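Local coordinates for aeromonas extracellular serine protease (Aeromonas sobria, PDB 3WQB), which cleaves peptide bonds after paired basic residues, one of them lysine, as a calcium-binding, subtilisin-like serine protease with a C-terminal P-domain, at residues H376-V381 with V393-W399. The protein carries 1 engineered substitution. Numbering follows the deposited sequence.
Sequences HQPVMV and VKGLEGW
His376 and Trp399 meet where two antiparallel chains have ceased to pair directly. The imidazole stands at 75° to the indole's five-membered ring, its edge carrying CE1 to 3.3 Å from Trp399 CD1. A chi1 of 77° sets His376 CG between its own N and C and brings NE2 to 3.5 Å from Gly398 CA. Each ring hydrogen-bonds a backbone carbonyl, His376 ND1 to Asp373 O and Trp399 NE1 to Val372 O. Three waters bridge this end, one of them joining His376 NE2 to Glu397 O.

Further along, Pro378 CB rests on Lys394 CD at 3.8 Å, while the lysine's NZ reaches a salt bridge with Glu400. Met380, bent at chi2 and chi3, curls its methyl onto the Val393-Lys394 backbone, CE 3.6 Å from Lys394 N. On the other face Val379 and Leu396 lie side by side, both touching Leu239, and Val381 CB packs on Val393 CG2.

Val379 O is gripped twice, by Gly395 N at 2.7 Å and by Leu396 N at 3.3 Å. These two residues opposite Val379 form a classic beta bulge in the two-stranded hairpin of 379-384 and 390-396, whose Val381 side chain lies about 6 Å from that of Ala555, a third-calcium ligand.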
loop_
_atom_site.group_PDB
_atom_site.type_symbol
_atom_site.label_atom_id
_atom_site.label_comp_id
_atom_site.label_asym_id
_atom_site.label_seq_id
_atom_site.Cartn_x
_atom_site.Cartn_y
_atom_site.Cartn_z
ATOM N N HIS A 376 1.582 -23.542 -0.286
ATOM C CA HIS A 376 0.702 -23.015 -1.334
ATOM C C HIS A 376 1.414 -23.038 -2.687
ATOM O O HIS A 376 2.607 -22.762 -2.784
ATOM C CB HIS A 376 0.105 -21.645 -0.975
ATOM C CG HIS A 376 1.044 -20.488 -1.135
ATOM N ND1 HIS A 376 1.992 -20.157 -0.190
ATOM C CD2 HIS A 376 1.154 -19.559 -2.116
ATOM C CE1 HIS A 376 2.661 -19.089 -0.592
ATOM N NE2 HIS A 376 2.166 -18.701 -1.755
ATOM N N GLN A 377 0.668 -23.390 -3.719
ATOM C CA GLN A 377 1.251 -23.706 -5.013
ATOM C C GLN A 377 1.417 -22.468 -5.871
ATOM O O GLN A 377 0.634 -21.524 -5.748
ATOM C CB GLN A 377 0.347 -24.699 -5.758
ATOM C CG GLN A 377 0.240 -26.082 -5.114
ATOM C CD GLN A 377 1.513 -26.905 -5.225
ATOM O OE1 GLN A 377 2.290 -26.761 -6.176
ATOM N NE2 GLN A 377 1.737 -27.774 -4.245
ATOM N N PRO A 378 2.424 -22.472 -6.761
ATOM C CA PRO A 378 2.462 -21.405 -7.765
ATOM C C PRO A 378 1.220 -21.477 -8.661
ATOM O O PRO A 378 0.609 -22.542 -8.807
ATOM C CB PRO A 378 3.730 -21.720 -8.573
ATOM C CG PRO A 378 3.958 -23.165 -8.358
ATOM C CD PRO A 378 3.481 -23.475 -6.979
ATOM N N VAL A 379 0.860 -20.350 -9.259
ATOM C CA VAL A 379 -0.256 -20.305 -10.187
ATOM C C VAL A 379 0.289 -20.287 -11.607
ATOM O O VAL A 379 1.063 -19.401 -11.979
ATOM C CB VAL A 379 -1.147 -19.075 -9.941
ATOM C CG1 VAL A 379 -2.312 -19.068 -10.923
ATOM C CG2 VAL A 379 -1.646 -19.055 -8.498
ATOM N N MET A 380 -0.119 -21.271 -12.400
ATOM C CA MET A 380 0.397 -21.449 -13.748
ATOM C C MET A 380 -0.544 -20.862 -14.790
ATOM O O MET A 380 -1.753 -20.774 -14.582
ATOM C CB MET A 380 0.621 -22.937 -14.034
ATOM C CG MET A 380 1.453 -23.659 -12.986
ATOM S SD MET A 380 3.087 -22.934 -12.722
ATOM C CE MET A 380 3.897 -23.428 -14.243
ATOM N N VAL A 381 0.040 -20.450 -15.908
ATOM C CA VAL A 381 -0.703 -19.936 -17.047
ATOM C C VAL A 381 -0.387 -20.818 -18.237
ATOM O O VAL A 381 0.784 -21.046 -18.552
ATOM C CB VAL A 381 -0.301 -18.478 -17.373
ATOM C CG1 VAL A 381 -0.985 -17.984 -18.647
ATOM C CG2 VAL A 381 -0.617 -17.553 -16.196
ATOM N N VAL A 393 3.506 -21.728 -17.898
ATOM C CA VAL A 393 4.459 -20.823 -17.256
ATOM C C VAL A 393 3.942 -20.315 -15.927
ATOM O O VAL A 393 2.747 -20.142 -15.742
ATOM C CB VAL A 393 4.848 -19.631 -18.168
ATOM C CG1 VAL A 393 5.488 -20.136 -19.470
ATOM C CG2 VAL A 393 3.661 -18.731 -18.450
ATOM N N LYS A 394 4.860 -20.088 -14.995
ATOM C CA LYS A 394 4.511 -19.571 -13.683
ATOM C C LYS A 394 4.068 -18.106 -13.798
ATOM O O LYS A 394 4.809 -17.266 -14.317
ATOM C CB LYS A 394 5.711 -19.730 -12.755
ATOM C CG LYS A 394 5.483 -19.345 -11.312
ATOM C CD LYS A 394 6.566 -19.950 -10.422
ATOM C CE LYS A 394 7.957 -19.481 -10.811
ATOM N NZ LYS A 394 8.999 -20.257 -10.096
ATOM N N GLY A 395 2.849 -17.832 -13.335
ATOM C CA GLY A 395 2.269 -16.483 -13.338
ATOM C C GLY A 395 2.363 -15.809 -11.978
ATOM O O GLY A 395 2.340 -14.574 -11.881
ATOM N N LEU A 396 2.437 -16.628 -10.927
ATOM C CA LEU A 396 2.642 -16.154 -9.555
ATOM C C LEU A 396 3.311 -17.263 -8.767
ATOM O O LEU A 396 2.891 -18.399 -8.820
ATOM C CB LEU A 396 1.325 -15.759 -8.882
ATOM C CG LEU A 396 1.460 -15.044 -7.529
ATOM C CD1 LEU A 396 1.864 -13.599 -7.729
ATOM C CD2 LEU A 396 0.167 -15.134 -6.721
ATOM N N GLU A 397 4.363 -16.923 -8.031
ATOM C CA GLU A 397 5.099 -17.914 -7.261
ATOM C C GLU A 397 4.375 -18.310 -5.983
ATOM O O GLU A 397 3.493 -17.590 -5.492
ATOM C CB GLU A 397 6.490 -17.382 -6.879
ATOM C CG GLU A 397 7.287 -16.826 -8.053
ATOM C CD GLU A 397 7.176 -15.313 -8.219
ATOM O OE1 GLU A 397 6.074 -14.737 -8.049
ATOM O OE2 GLU A 397 8.214 -14.698 -8.536
ATOM N N GLY A 398 4.761 -19.471 -5.460
ATOM C CA GLY A 398 4.502 -19.815 -4.071
ATOM C C GLY A 398 5.713 -19.358 -3.272
ATOM O O GLY A 398 6.394 -18.405 -3.657
ATOM N N TRP A 399 6.009 -20.037 -2.165
ATOM C CA TRP A 399 7.220 -19.743 -1.396
ATOM C C TRP A 399 8.470 -20.195 -2.128
ATOM O O TRP A 399 8.543 -21.331 -2.610
ATOM C CB TRP A 399 7.182 -20.451 -0.049
ATOM C CG TRP A 399 6.301 -19.798 0.958
ATOM C CD1 TRP A 399 5.065 -20.214 1.356
ATOM C CD2 TRP A 399 6.584 -18.599 1.689
ATOM N NE1 TRP A 399 4.562 -19.357 2.303
ATOM C CE2 TRP A 399 5.475 -18.357 2.528
ATOM C CE3 TRP A 399 7.677 -17.717 1.736
ATOM C CZ2 TRP A 399 5.418 -17.268 3.397
ATOM C CZ3 TRP A 399 7.621 -16.635 2.602
ATOM C CH2 TRP A 399 6.493 -16.419 3.425
HETATM O O HOH W 1 2.735 -16.340 -3.109
HETATM O O HOH W 2 4.853 -22.488 -1.287
HETATM O O HOH W 3 0.760 -18.734 -5.606
#